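Local atomic coordinates of murein peptide amidase A (Escherichia coli O157:H7, PDB entry 5HXD), a protein that probably hydrolyses the gamma-D-glutamyl-diaminopimelate amide bond of murein tripeptide in cell-wall peptidoglycan breakdown, with one zinc ion per subunit. Residues 22-27 with 134-139; 46-51 with 77-82; 99-104 with 193-198; 104-109 with 126-131. All blocks are in the same frame, centred on the assembly; numbering follows the deposited sequence.

Interaction 1. Residues 22-27 with 134-139; sequences RSLLGA and SEPETQ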
loop_
_atom_site.group_PDB
_atom_site.type_symbol
_atom_site.label_atom_id
_atom_site.label_comp_id
_atom_site.label_asym_id
_atom_site.label_seq_id
_atom_site.Cartn_x
_atom_site.Cartn_y
_atom_site.Cartn_z
ATOM N N ARG A 22 -16.227 -6.067 -5.871
ATOM C CA ARG A 22 -15.567 -4.923 -6.492
ATOM C C ARG A 22 -15.538 -3.686 -5.566
ATOM O O ARG A 22 -16.545 -3.311 -4.948
ATOM C CB ARG A 22 -16.251 -4.560 -7.811
ATOM C CG ARG A 22 -16.055 -5.558 -8.935
ATOM C CD ARG A 22 -14.613 -5.609 -9.369
ATOM N NE ARG A 22 -14.296 -6.726 -10.264
ATOM C CZ ARG A 22 -13.293 -6.697 -11.144
ATOM N NH1 ARG A 22 -12.545 -5.614 -11.227
ATOM N NH2 ARG A 22 -13.035 -7.736 -11.933
ATOM N N SER A 23 -14.365 -3.054 -5.493
ATOM C CA SER A 23 -14.210 -1.737 -4.878
ATOM C C SER A 23 -15.022 -0.706 -5.632
ATOM O O SER A 23 -15.387 -0.910 -6.785
ATOM C CB SER A 23 -12.731 -1.303 -4.844
ATOM O OG SER A 23 -12.181 -1.138 -6.149
ATOM N N LEU A 24 -15.289 0.408 -4.966
ATOM C CA LEU A 24 -15.934 1.563 -5.577
ATOM C C LEU A 24 -15.358 2.014 -6.935
ATOM O O LEU A 24 -16.100 2.385 -7.846
ATOM C CB LEU A 24 -15.867 2.729 -4.608
ATOM C CG LEU A 24 -16.747 3.876 -5.058
ATOM C CD1 LEU A 24 -18.213 3.433 -5.162
ATOM C CD2 LEU A 24 -16.586 5.015 -4.092
ATOM N N LEU A 25 -14.039 1.988 -7.075
ATOM C CA LEU A 25 -13.413 2.441 -8.318
ATOM C C LEU A 25 -13.246 1.304 -9.337
ATOM O O LEU A 25 -12.767 1.515 -10.454
ATOM C CB LEU A 25 -12.054 3.109 -8.023
ATOM C CG LEU A 25 -12.035 4.493 -7.340
ATOM C CD1 LEU A 25 -10.648 5.150 -7.390
ATOM C CD2 LEU A 25 -13.086 5.434 -7.936
ATOM N N GLY A 26 -13.633 0.095 -8.962
ATOM C CA GLY A 26 -13.670 -0.997 -9.924
ATOM C C GLY A 26 -12.616 -2.080 -9.775
ATOM O O GLY A 26 -12.548 -2.983 -10.600
ATOM N N ALA A 27 -11.792 -2.007 -8.738
ATOM C CA ALA A 27 -10.781 -3.035 -8.526
ATOM C C ALA A 27 -11.441 -4.307 -7.990
ATOM O O ALA A 27 -12.543 -4.247 -7.445
ATOM C CB ALA A 27 -9.712 -2.545 -7.576
ATOM N N SER A 134 -22.884 1.470 4.086
ATOM C CA SER A 134 -23.038 2.067 2.758
ATOM C C SER A 134 -22.028 1.558 1.704
ATOM O O SER A 134 -22.392 1.327 0.542
ATOM C CB SER A 134 -22.939 3.604 2.849
ATOM O OG SER A 134 -21.596 4.078 2.850
ATOM N N GLU A 135 -20.767 1.385 2.095
ATOM C CA GLU A 135 -19.706 1.248 1.100
ATOM C C GLU A 135 -19.582 -0.173 0.511
ATOM O O GLU A 135 -19.786 -1.163 1.216
ATOM C CB GLU A 135 -18.368 1.693 1.702
ATOM C CG GLU A 135 -18.368 3.135 2.207
ATOM C CD GLU A 135 -18.816 4.145 1.143
ATOM O OE1 GLU A 135 -18.040 4.433 0.188
ATOM O OE2 GLU A 135 -19.959 4.639 1.274
ATOM N N PRO A 136 -19.230 -0.265 -0.790
ATOM C CA PRO A 136 -19.148 -1.564 -1.463
ATOM C C PRO A 136 -18.105 -2.475 -0.830
ATOM O O PRO A 136 -18.393 -3.657 -0.649
ATOM C CB PRO A 136 -18.772 -1.206 -2.911
ATOM C CG PRO A 136 -18.280 0.173 -2.874
ATOM C CD PRO A 136 -18.895 0.851 -1.692
ATOM N N GLU A 137 -16.934 -1.940 -0.496
ATOM C CA GLU A 137 -15.939 -2.689 0.257
ATOM C C GLU A 137 -16.514 -3.266 1.549
ATOM O O GLU A 137 -16.155 -4.369 1.945
ATOM C CB GLU A 137 -14.742 -1.808 0.599
ATOM C CG GLU A 137 -13.907 -1.357 -0.575
ATOM C CD GLU A 137 -14.405 -0.074 -1.193
ATOM O OE1 GLU A 137 -15.397 0.498 -0.697
ATOM O OE2 GLU A 137 -13.804 0.359 -2.191
ATOM N N THR A 138 -17.402 -2.524 2.211
ATOM C CA THR A 138 -17.965 -2.980 3.482
ATOM C C THR A 138 -18.980 -4.106 3.311
ATOM O O THR A 138 -18.946 -5.125 4.012
ATOM C CB THR A 138 -18.655 -1.838 4.218
ATOM O OG1 THR A 138 -17.713 -0.776 4.419
ATOM C CG2 THR A 138 -19.239 -2.337 5.558
ATOM N N GLN A 139 -19.900 -3.899 2.378
ATOM C CA GLN A 139 -20.909 -4.890 2.072
ATOM C C GLN A 139 -20.280 -6.190 1.632
ATOM O O GLN A 139 -20.670 -7.253 2.107
ATOM C CB GLN A 139 -21.867 -4.354 1.010
ATOM C CG GLN A 139 -22.849 -3.349 1.608
ATOM C CD GLN A 139 -23.420 -2.372 0.593
ATOM O OE1 GLN A 139 -23.408 -2.627 -0.614
ATOM N NE2 GLN A 139 -23.931 -1.242 1.083
#

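Interaction 2. Residues 46-51 with 77-82; sequences AGTHGD and LCVNPD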
loop_
_atom_site.group_PDB
_atom_site.type_symbol
_atom_site.label_atom_id
_atom_site.label_comp_id
_atom_site.label_asym_id
_atom_site.label_seq_id
_atom_site.Cartn_x
_atom_site.Cartn_y
_atom_site.Cartn_z
ATOM N N ALA A 46 -6.488 -7.793 6.257
ATOM C CA ALA A 46 -5.572 -6.667 6.245
ATOM C C ALA A 46 -6.018 -5.549 5.311
ATOM O O ALA A 46 -6.949 -5.709 4.521
ATOM C CB ALA A 46 -4.192 -7.132 5.872
ATOM N N GLY A 47 -5.344 -4.407 5.418
ATOM C CA GLY A 47 -5.613 -3.283 4.547
ATOM C C GLY A 47 -7.000 -2.670 4.629
ATOM O O GLY A 47 -7.472 -2.078 3.653
ATOM N N THR A 48 -7.657 -2.815 5.776
ATOM C CA THR A 48 -8.913 -2.116 6.006
ATOM C C THR A 48 -8.726 -0.630 5.713
ATOM O O THR A 48 -9.553 -0.023 5.030
ATOM C CB THR A 48 -9.428 -2.271 7.447
ATOM O OG1 THR A 48 -9.696 -3.643 7.724
ATOM C CG2 THR A 48 -10.707 -1.465 7.645
ATOM N N HIS A 49 -7.637 -0.069 6.248
ATOM C CA HIS A 49 -7.212 1.307 5.984
ATOM C C HIS A 49 -6.058 1.300 4.982
ATOM O O HIS A 49 -5.031 0.666 5.236
ATOM C CB HIS A 49 -6.768 1.990 7.272
ATOM C CG HIS A 49 -7.869 2.204 8.264
ATOM N ND1 HIS A 49 -7.658 2.171 9.624
ATOM C CD2 HIS A 49 -9.186 2.480 8.089
ATOM C CE1 HIS A 49 -8.800 2.410 10.248
ATOM N NE2 HIS A 49 -9.740 2.600 9.338
ATOM N N GLY A 50 -6.206 2.017 3.869
ATOM C CA GLY A 50 -5.253 1.955 2.766
ATOM C C GLY A 50 -3.824 2.436 2.987
ATOM O O GLY A 50 -2.941 2.078 2.218
ATOM N N ASP A 51 -3.574 3.238 4.022
ATOM C CA ASP A 51 -2.189 3.601 4.364
ATOM C C ASP A 51 -1.506 2.630 5.362
ATOM O O ASP A 51 -0.308 2.769 5.627
ATOM C CB ASP A 51 -2.133 5.030 4.910
ATOM C CG ASP A 51 -3.029 5.234 6.102
ATOM O OD1 ASP A 51 -3.945 4.422 6.276
ATOM O OD2 ASP A 51 -2.849 6.211 6.860
ATOM N N LEU A 77 -5.964 -9.992 1.832
ATOM C CA LEU A 77 -4.813 -9.090 1.945
ATOM C C LEU A 77 -5.219 -7.622 2.019
ATOM O O LEU A 77 -4.620 -6.850 2.768
ATOM C CB LEU A 77 -3.857 -9.284 0.772
ATOM C CG LEU A 77 -3.119 -10.615 0.761
ATOM C CD1 LEU A 77 -2.317 -10.769 -0.504
ATOM C CD2 LEU A 77 -2.226 -10.662 1.961
ATOM N N CYS A 78 -6.232 -7.225 1.254
ATOM C CA CYS A 78 -6.579 -5.815 1.194
ATOM C C CYS A 78 -8.095 -5.580 1.120
ATOM O O CYS A 78 -8.733 -5.770 0.077
ATOM C CB CYS A 78 -5.861 -5.166 0.006
ATOM S SG CYS A 78 -5.794 -3.385 0.054
ATOM N N VAL A 79 -8.667 -5.175 2.251
ATOM C CA VAL A 79 -10.093 -4.892 2.333
ATOM C C VAL A 79 -10.435 -3.682 1.448
ATOM O O VAL A 79 -11.483 -3.647 0.799
ATOM C CB VAL A 79 -10.527 -4.647 3.805
ATOM C CG1 VAL A 79 -11.907 -4.037 3.877
ATOM C CG2 VAL A 79 -10.490 -5.947 4.617
ATOM N N ASN A 80 -9.499 -2.732 1.375
ATOM C CA ASN A 80 -9.715 -1.425 0.751
ATOM C C ASN A 80 -8.723 -1.131 -0.367
ATOM O O ASN A 80 -7.903 -0.250 -0.233
ATOM C CB ASN A 80 -9.622 -0.358 1.845
ATOM C CG ASN A 80 -9.862 1.052 1.351
ATOM O OD1 ASN A 80 -10.345 1.271 0.241
ATOM N ND2 ASN A 80 -9.543 2.024 2.197
ATOM N N PRO A 81 -8.795 -1.866 -1.486
ATOM C CA PRO A 81 -7.763 -1.734 -2.528
ATOM C C PRO A 81 -7.697 -0.368 -3.228
ATOM O O PRO A 81 -6.672 -0.076 -3.872
ATOM C CB PRO A 81 -8.136 -2.833 -3.532
ATOM C CG PRO A 81 -9.526 -3.201 -3.237
ATOM C CD PRO A 81 -9.774 -2.915 -1.800
ATOM N N ASP A 82 -8.754 0.441 -3.121
ATOM C CA ASP A 82 -8.722 1.831 -3.611
ATOM C C ASP A 82 -7.979 2.721 -2.608
ATOM O O ASP A 82 -7.308 3.670 -2.991
ATOM C CB ASP A 82 -10.135 2.402 -3.842
ATOM C CG ASP A 82 -10.877 1.726 -4.976
ATOM O OD1 ASP A 82 -10.256 1.013 -5.793
ATOM O OD2 ASP A 82 -12.104 1.926 -5.050
#

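Interaction 3. Residues 99-104 with 193-198; sequences RNFPAA and GSFGSW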
loop_
_atom_site.group_PDB
_atom_site.type_symbol
_atom_site.label_atom_id
_atom_site.label_comp_id
_atom_site.label_asym_id
_atom_site.label_seq_id
_atom_site.Cartn_x
_atom_site.Cartn_y
_atom_site.Cartn_z
ATOM N N ARG A 99 -15.641 2.738 10.241
ATOM C CA ARG A 99 -16.759 3.383 10.927
ATOM C C ARG A 99 -18.005 3.122 10.111
ATOM O O ARG A 99 -19.081 3.625 10.438
ATOM C CB ARG A 99 -16.553 4.899 11.108
ATOM C CG ARG A 99 -15.315 5.304 11.883
ATOM C CD ARG A 99 -15.386 4.864 13.324
ATOM N NE ARG A 99 -14.192 5.243 14.057
ATOM C CZ ARG A 99 -13.039 4.578 14.021
ATOM N NH1 ARG A 99 -12.911 3.483 13.276
ATOM N NH2 ARG A 99 -12.002 5.026 14.721
ATOM N N ASN A 100 -17.851 2.324 9.055
ATOM C CA ASN A 100 -18.924 2.049 8.093
ATOM C C ASN A 100 -19.684 0.697 8.254
ATOM O O ASN A 100 -20.576 0.389 7.463
ATOM C CB ASN A 100 -18.338 2.136 6.675
ATOM C CG ASN A 100 -19.399 2.373 5.604
ATOM O OD1 ASN A 100 -19.501 1.611 4.633
ATOM N ND2 ASN A 100 -20.197 3.429 5.775
ATOM N N PHE A 101 -19.358 -0.111 9.257
ATOM C CA PHE A 101 -19.995 -1.420 9.361
ATOM C C PHE A 101 -21.360 -1.325 10.044
ATOM O O PHE A 101 -21.511 -0.640 11.062
ATOM C CB PHE A 101 -19.081 -2.410 10.093
ATOM C CG PHE A 101 -17.938 -2.905 9.254
ATOM C CD1 PHE A 101 -18.035 -4.112 8.573
ATOM C CD2 PHE A 101 -16.778 -2.160 9.125
ATOM C CE1 PHE A 101 -16.991 -4.583 7.777
ATOM C CE2 PHE A 101 -15.726 -2.620 8.333
ATOM C CZ PHE A 101 -15.840 -3.846 7.655
ATOM N N PRO A 102 -22.364 -2.030 9.485
ATOM C CA PRO A 102 -23.757 -1.983 9.951
ATOM C C PRO A 102 -23.977 -2.546 11.366
ATOM O O PRO A 102 -25.057 -3.057 11.654
ATOM C CB PRO A 102 -24.496 -2.829 8.915
ATOM C CG PRO A 102 -23.454 -3.748 8.373
ATOM C CD PRO A 102 -22.208 -2.925 8.323
ATOM N N ALA A 103 -22.973 -2.433 12.229
ATOM C CA ALA A 103 -23.128 -2.664 13.662
ATOM C C ALA A 103 -24.259 -1.820 14.252
ATOM O O ALA A 103 -24.698 -0.839 13.642
ATOM C CB ALA A 103 -21.828 -2.364 14.380
ATOM N N ALA A 104 -24.739 -2.192 15.436
ATOM C CA ALA A 104 -25.825 -1.435 16.049
ATOM C C ALA A 104 -25.356 -0.013 16.397
ATOM O O ALA A 104 -26.123 0.945 16.288
ATOM C CB ALA A 104 -26.363 -2.150 17.284
ATOM N N GLY A 193 -19.490 1.817 14.449
ATOM C CA GLY A 193 -19.521 1.250 13.112
ATOM C C GLY A 193 -18.257 0.495 12.729
ATOM O O GLY A 193 -18.089 0.136 11.566
ATOM N N SER A 194 -17.373 0.246 13.695
ATOM C CA SER A 194 -16.128 -0.497 13.441
ATOM C C SER A 194 -16.377 -1.975 13.093
ATOM O O SER A 194 -17.449 -2.522 13.375
ATOM C CB SER A 194 -15.193 -0.408 14.650
ATOM O OG SER A 194 -15.554 -1.346 15.649
ATOM N N PHE A 195 -15.386 -2.606 12.466
ATOM C CA PHE A 195 -15.522 -3.981 12.023
ATOM C C PHE A 195 -15.712 -4.885 13.249
ATOM O O PHE A 195 -16.568 -5.773 13.261
ATOM C CB PHE A 195 -14.305 -4.402 11.196
ATOM C CG PHE A 195 -14.233 -5.874 10.918
ATOM C CD1 PHE A 195 -15.127 -6.475 10.047
ATOM C CD2 PHE A 195 -13.278 -6.662 11.536
ATOM C CE1 PHE A 195 -15.070 -7.836 9.795
ATOM C CE2 PHE A 195 -13.212 -8.012 11.292
ATOM C CZ PHE A 195 -14.108 -8.602 10.411
ATOM N N GLY A 196 -14.937 -4.621 14.294
ATOM C CA GLY A 196 -15.074 -5.335 15.542
ATOM C C GLY A 196 -16.420 -5.122 16.197
ATOM O O GLY A 196 -16.944 -6.026 16.839
ATOM N N SER A 197 -16.982 -3.930 16.048
ATOM C CA SER A 197 -18.305 -3.649 16.589
ATOM C C SER A 197 -19.364 -4.489 15.880
ATOM O O SER A 197 -20.350 -4.925 16.488
ATOM C CB SER A 197 -18.644 -2.166 16.455
ATOM O OG SER A 197 -18.098 -1.399 17.508
ATOM N N TRP A 198 -19.163 -4.691 14.584
ATOM C CA TRP A 198 -20.072 -5.496 13.793
ATOM C C TRP A 198 -19.920 -6.969 14.168
ATOM O O TRP A 198 -20.879 -7.730 14.221
ATOM C CB TRP A 198 -19.789 -5.297 12.315
ATOM C CG TRP A 198 -20.735 -6.006 11.404
ATOM C CD1 TRP A 198 -22.035 -5.680 11.152
ATOM C CD2 TRP A 198 -20.443 -7.145 10.591
ATOM N NE1 TRP A 198 -22.574 -6.548 10.233
ATOM C CE2 TRP A 198 -21.615 -7.454 9.871
ATOM C CE3 TRP A 198 -19.301 -7.930 10.398
ATOM C CZ2 TRP A 198 -21.678 -8.506 8.980
ATOM C CZ3 TRP A 198 -19.369 -8.972 9.529
ATOM C CH2 TRP A 198 -20.547 -9.250 8.818
#

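Interaction 4. Residues 104-109 with 126-131; sequences ANWKEG and LLTGDK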
loop_
_atom_site.group_PDB
_atom_site.type_symbol
_atom_site.label_atom_id
_atom_site.label_comp_id
_atom_site.label_asym_id
_atom_site.label_seq_id
_atom_site.Cartn_x
_atom_site.Cartn_y
_atom_site.Cartn_z
ATOM N N ALA A 104 -24.739 -2.192 15.436
ATOM C CA ALA A 104 -25.825 -1.435 16.049
ATOM C C ALA A 104 -25.356 -0.013 16.397
ATOM O O ALA A 104 -26.123 0.945 16.288
ATOM C CB ALA A 104 -26.363 -2.150 17.284
ATOM N N ASN A 105 -24.089 0.128 16.772
ATOM C CA ASN A 105 -23.583 1.416 17.254
ATOM C C ASN A 105 -23.147 2.393 16.165
ATOM O O ASN A 105 -22.475 3.373 16.476
ATOM C CB ASN A 105 -22.406 1.200 18.206
ATOM C CG ASN A 105 -21.179 0.666 17.503
ATOM O OD1 ASN A 105 -21.229 0.285 16.333
ATOM N ND2 ASN A 105 -20.068 0.613 18.222
ATOM N N TRP A 106 -23.519 2.113 14.910
ATOM C CA TRP A 106 -23.178 2.960 13.761
ATOM C C TRP A 106 -23.798 4.334 13.893
ATOM O O TRP A 106 -24.991 4.459 14.155
ATOM C CB TRP A 106 -23.639 2.327 12.433
ATOM C CG TRP A 106 -23.219 3.132 11.194
ATOM C CD1 TRP A 106 -22.066 2.974 10.463
ATOM C CD2 TRP A 106 -23.939 4.204 10.564
ATOM N NE1 TRP A 106 -22.021 3.882 9.433
ATOM C CE2 TRP A 106 -23.155 4.649 9.469
ATOM C CE3 TRP A 106 -25.161 4.839 10.822
ATOM C CZ2 TRP A 106 -23.560 5.700 8.629
ATOM C CZ3 TRP A 106 -25.560 5.893 9.986
ATOM C CH2 TRP A 106 -24.758 6.307 8.901
ATOM N N LYS A 107 -22.982 5.361 13.691
ATOM C CA LYS A 107 -23.439 6.748 13.751
ATOM C C LYS A 107 -23.097 7.528 12.496
ATOM O O LYS A 107 -21.967 7.488 12.013
ATOM C CB LYS A 107 -22.845 7.456 14.973
ATOM C CG LYS A 107 -23.545 7.074 16.281
ATOM C CD LYS A 107 -25.060 7.249 16.159
ATOM C CE LYS A 107 -25.759 7.129 17.505
ATOM N NZ LYS A 107 -27.008 7.951 17.525
ATOM N N GLU A 108 -24.093 8.238 11.977
ATOM C CA GLU A 108 -23.934 9.081 10.788
ATOM C C GLU A 108 -23.021 10.269 11.044
ATOM O O GLU A 108 -22.844 10.672 12.179
ATOM C CB GLU A 108 -25.303 9.589 10.319
ATOM C CG GLU A 108 -25.308 10.275 8.957
ATOM C CD GLU A 108 -26.651 10.903 8.615
ATOM O OE1 GLU A 108 -27.680 10.206 8.749
ATOM O OE2 GLU A 108 -26.678 12.095 8.220
ATOM N N GLY A 109 -22.452 10.834 9.985
ATOM C CA GLY A 109 -21.742 12.103 10.079
ATOM C C GLY A 109 -20.243 11.942 9.950
ATOM O O GLY A 109 -19.751 11.311 9.018
ATOM N N LEU A 126 -13.120 12.384 8.496
ATOM C CA LEU A 126 -13.580 11.438 7.481
ATOM C C LEU A 126 -15.083 11.242 7.597
ATOM O O LEU A 126 -15.695 11.661 8.574
ATOM C CB LEU A 126 -12.859 10.094 7.612
ATOM C CG LEU A 126 -11.371 10.019 7.240
ATOM C CD1 LEU A 126 -10.847 8.591 7.296
ATOM C CD2 LEU A 126 -11.134 10.606 5.870
ATOM N N LEU A 127 -15.676 10.601 6.597
ATOM C CA LEU A 127 -17.108 10.276 6.624
ATOM C C LEU A 127 -17.434 8.813 7.107
ATOM O O LEU A 127 -16.636 7.882 6.931
ATOM C CB LEU A 127 -17.701 10.519 5.227
ATOM C CG LEU A 127 -17.710 11.929 4.618
ATOM C CD1 LEU A 127 -18.292 11.854 3.242
ATOM C CD2 LEU A 127 -18.541 12.871 5.445
ATOM N N THR A 128 -18.606 8.610 7.712
ATOM C CA THR A 128 -18.966 7.272 8.200
ATOM C C THR A 128 -19.884 6.516 7.228
ATOM O O THR A 128 -20.288 5.381 7.506
ATOM C CB THR A 128 -19.665 7.324 9.597
ATOM O OG1 THR A 128 -20.941 7.974 9.496
ATOM C CG2 THR A 128 -18.799 8.044 10.630
ATOM N N GLY A 129 -20.199 7.138 6.090
ATOM C CA GLY A 129 -21.153 6.574 5.148
ATOM C C GLY A 129 -22.485 7.284 5.273
ATOM O O GLY A 129 -22.808 7.850 6.315
ATOM N N ASP A 130 -23.266 7.302 4.205
ATOM C CA ASP A 130 -24.552 7.988 4.282
ATOM C C ASP A 130 -25.602 7.021 4.821
ATOM O O ASP A 130 -26.743 7.396 5.071
ATOM C CB ASP A 130 -24.972 8.557 2.918
ATOM C CG ASP A 130 -24.932 7.525 1.809
ATOM O OD1 ASP A 130 -25.548 6.434 1.950
ATOM O OD2 ASP A 130 -24.300 7.819 0.779
ATOM N N LYS A 131 -25.208 5.769 4.994
ATOM C CA LYS A 131 -26.063 4.818 5.677
ATOM C C LYS A 131 -25.194 3.700 6.240
ATOM O O LYS A 131 -24.090 3.468 5.736
ATOM C CB LYS A 131 -27.131 4.276 4.720
ATOM C CG LYS A 131 -26.561 3.465 3.574
ATOM C CD LYS A 131 -27.647 2.884 2.693
ATOM C CE LYS A 131 -27.067 1.770 1.815
ATOM N NZ LYS A 131 -28.058 1.181 0.854
#

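Interaction 1. Residues 22-27 with 134-139
Ser23 and Glu137 bring the two backbones nearest, their CA atoms 5.5 Å apart, where a tight turn meets the first turn of a helix. Residues Ser23 to Gly26 form a type I beta turn, closed by Gly26 N to Ser23 O and followed by Ser23 N to Ala27 O. Across from it Glu135 takes the N-cap position of helix 136-148. One hydrogen bond joins the segments: Leu24 N gives its hydrogen to Glu137 OE2 at 3.1 Å with an angle of 160°, and the donor approaches from above the carboxylate plane, 53° out of it. A bend at chi2 (88°) folds the Glu137 chain so that its carboxylate turns to the loop, where OE2 also lies 3.3 Å from Ser23 CB. OE1, the other oxygen, is held by Asn91. Pro136 supplies the apolar part. Its CG lies 3.9 Å from Leu24 CB, the two side chains crossing obliquely, while its CB sits 3.7 Å from Arg22 O. Asp82 on helix 81-85 grips the turn as well, through Ser23 OG and Leu25 N. At the far end of the turn, Leu25 O bonds Arg22 NH1 of the second subunit. This is the tip of the beta hairpin formed by strands 18-22 and 28-31, docked by a carboxylate and a proline on the N-terminal turn of helix 136-148.

Interaction 2. Residues 46-51 with 77-82
This is a buried, mainly backbone contact between two loops that follow the C-terminal ends of neighbouring parallel strands, 43-45 and 74-76, of the central sheet. Gly47 and Cys78 run closest, with CA atoms 4.3 Å apart. Val79 N donates to Ala46 O at 2.9 Å, and a weak bond follows from Asn80 N to Gly47 O. Gly47, with a positive phi of 63°, passes alongside Cys78. The Thr48 and Val79 side chains run next to each other in a common direction, and Val79 CB is 3.7 Å from Thr48 CA. Asn80 holds its amide carbon trans to its own backbone nitrogen (chi1 -179°) and so reaches along the first loop: its CB is 3.2 Å from Thr48 O, and ND2 makes a weak, long bond to the same oxygen at 3.5 Å. Its OD1 caps helix 81-85 weakly at Gly83 N, so one amide spans both the loop and the helix start. Cys78 is tied to Cys84 by a disulfide. The first loop carries His49, which with Glu52 makes up the HxxE zinc motif of M14 carboxypeptidases; as in that family, His157 probably completes the protein ligands of the catalytic metal, at the C-terminal ends of the parallel strands.

Interaction 3. Residues 99-104 with 193-198
Phe101 and Gly193 share the hydrogen bond of this contact: Phe101 N donates to Gly193 O, 2.6 Å away. The same oxygen also sits at the edge of the Phe101 ring. Gly193 CA returns a CA-H...O contact to Phe101 O at 3.4 Å, so the two backbones meet twice. Gly193 has a positive phi (75°) and lies against Arg99, the CA atoms of Gly193 and Arg99 being 4.1 Å apart.

Aromatic packing comes next. Phe195 sends the edge of its ring, through CD1, to a face of Phe101 in a T-shaped pair with centroids 5.2 Å apart and planes at 64°. Phe195 CA stands over that ring too, 3.9 Å from its centroid, in a CH-pi contact; backbone and side chain of one residue thus cover the phenyl group together.

Apolar contacts fill in around Trp198. A chi1 of -176° carries its indole out beside Pro102, whose CG is 3.7 Å from Trp198 CD1. Phe101 CB meets Trp198 CB at 3.7 Å, and Ala103 CB settles against the helix backbone, 3.5 Å from Trp198 N.

Helix 195-201 begins here, capped by Ser194 OG, which accepts from Ser197 N. Behind the aromatic cluster runs helix 136-148, touching Phe101 through Thr138 and Cys142, Phe195 through Ile145 and Trp198 through Cys142, so that the Phe101 side chain lies between helices 195-201 and 136-148.

Interaction 4. Residues 104-109 with 126-131
Trp106 and Thr128 are brought together by two torsions. In Trp106 an extended first torsion (chi1 -176°) throws the indole across to the other segment. In Thr128, OG1 is turned between its own backbone N and carbonyl carbon (chi1 66°), where it faces Lys107.

Three hydrogen bonds join the segments. Trp106 NE1 donates to Thr128 O at 3.0 Å; the oxygen lies near the indole plane, whereas the donor is tilted 34° from the carbonyl plane. Thr128 OG1 donates to Lys107 O at 2.8 Å, and Thr128 N to Gly109 O at 3.2 Å. Thr128 is therefore gripped at its N, its hydroxyl and its carbonyl oxygen by three different residues of 104-109, and Asn100 ND2 also bonds to the carbonyl oxygen.

The indole is enclosed on several sides. Lys131 C sits over one face, toward the rim, 3.5 Å from Trp106 CZ2, and Glu108 N lies over the opposite face, also toward the rim. Along the edge, Trp106 CZ2 approaches Gly129 O to 3.2 Å. Pro132, just beyond the segment, touches the indole as well.

The bond from Thr128 N to Gly109 O falls two residues on along each chain from the backbone pairing of Leu126 with Thr111, so it is the next hydrogen-bonded pair of the antiparallel ladder. It extends that ladder past the ends of strands 110-114 and 122-127, and the arrangement is the base of a surface beta hairpin, pinned there by a tryptophan and a threonine.

In the fold
The four contacts tie together loops of one peptidase M14 domain; interactions 2 and 3 lie nearest the zinc site. Interactions 3 and 4 are closest, with centres about 9 Å apart; they share Ala104 and meet where Asn105 bonds Ser197. Interactions 1 and 2 have centres about 11 Å apart and are joined by Asp82. Asn100 bonds Glu135 and Thr138, linking interactions 3 and 1. Along the chain, 46-51 and 77-82 pair within the span from 22-27 to 134-139, as do 104-109 and 126-131, whereas interaction 3 crosses interaction 1 by reaching on to 193-198. Helix 136-148 adjoins both interactions 1 and 3, through Glu137 and Thr138 respectively, connecting the dimer-contacting hairpin to loops near the zinc.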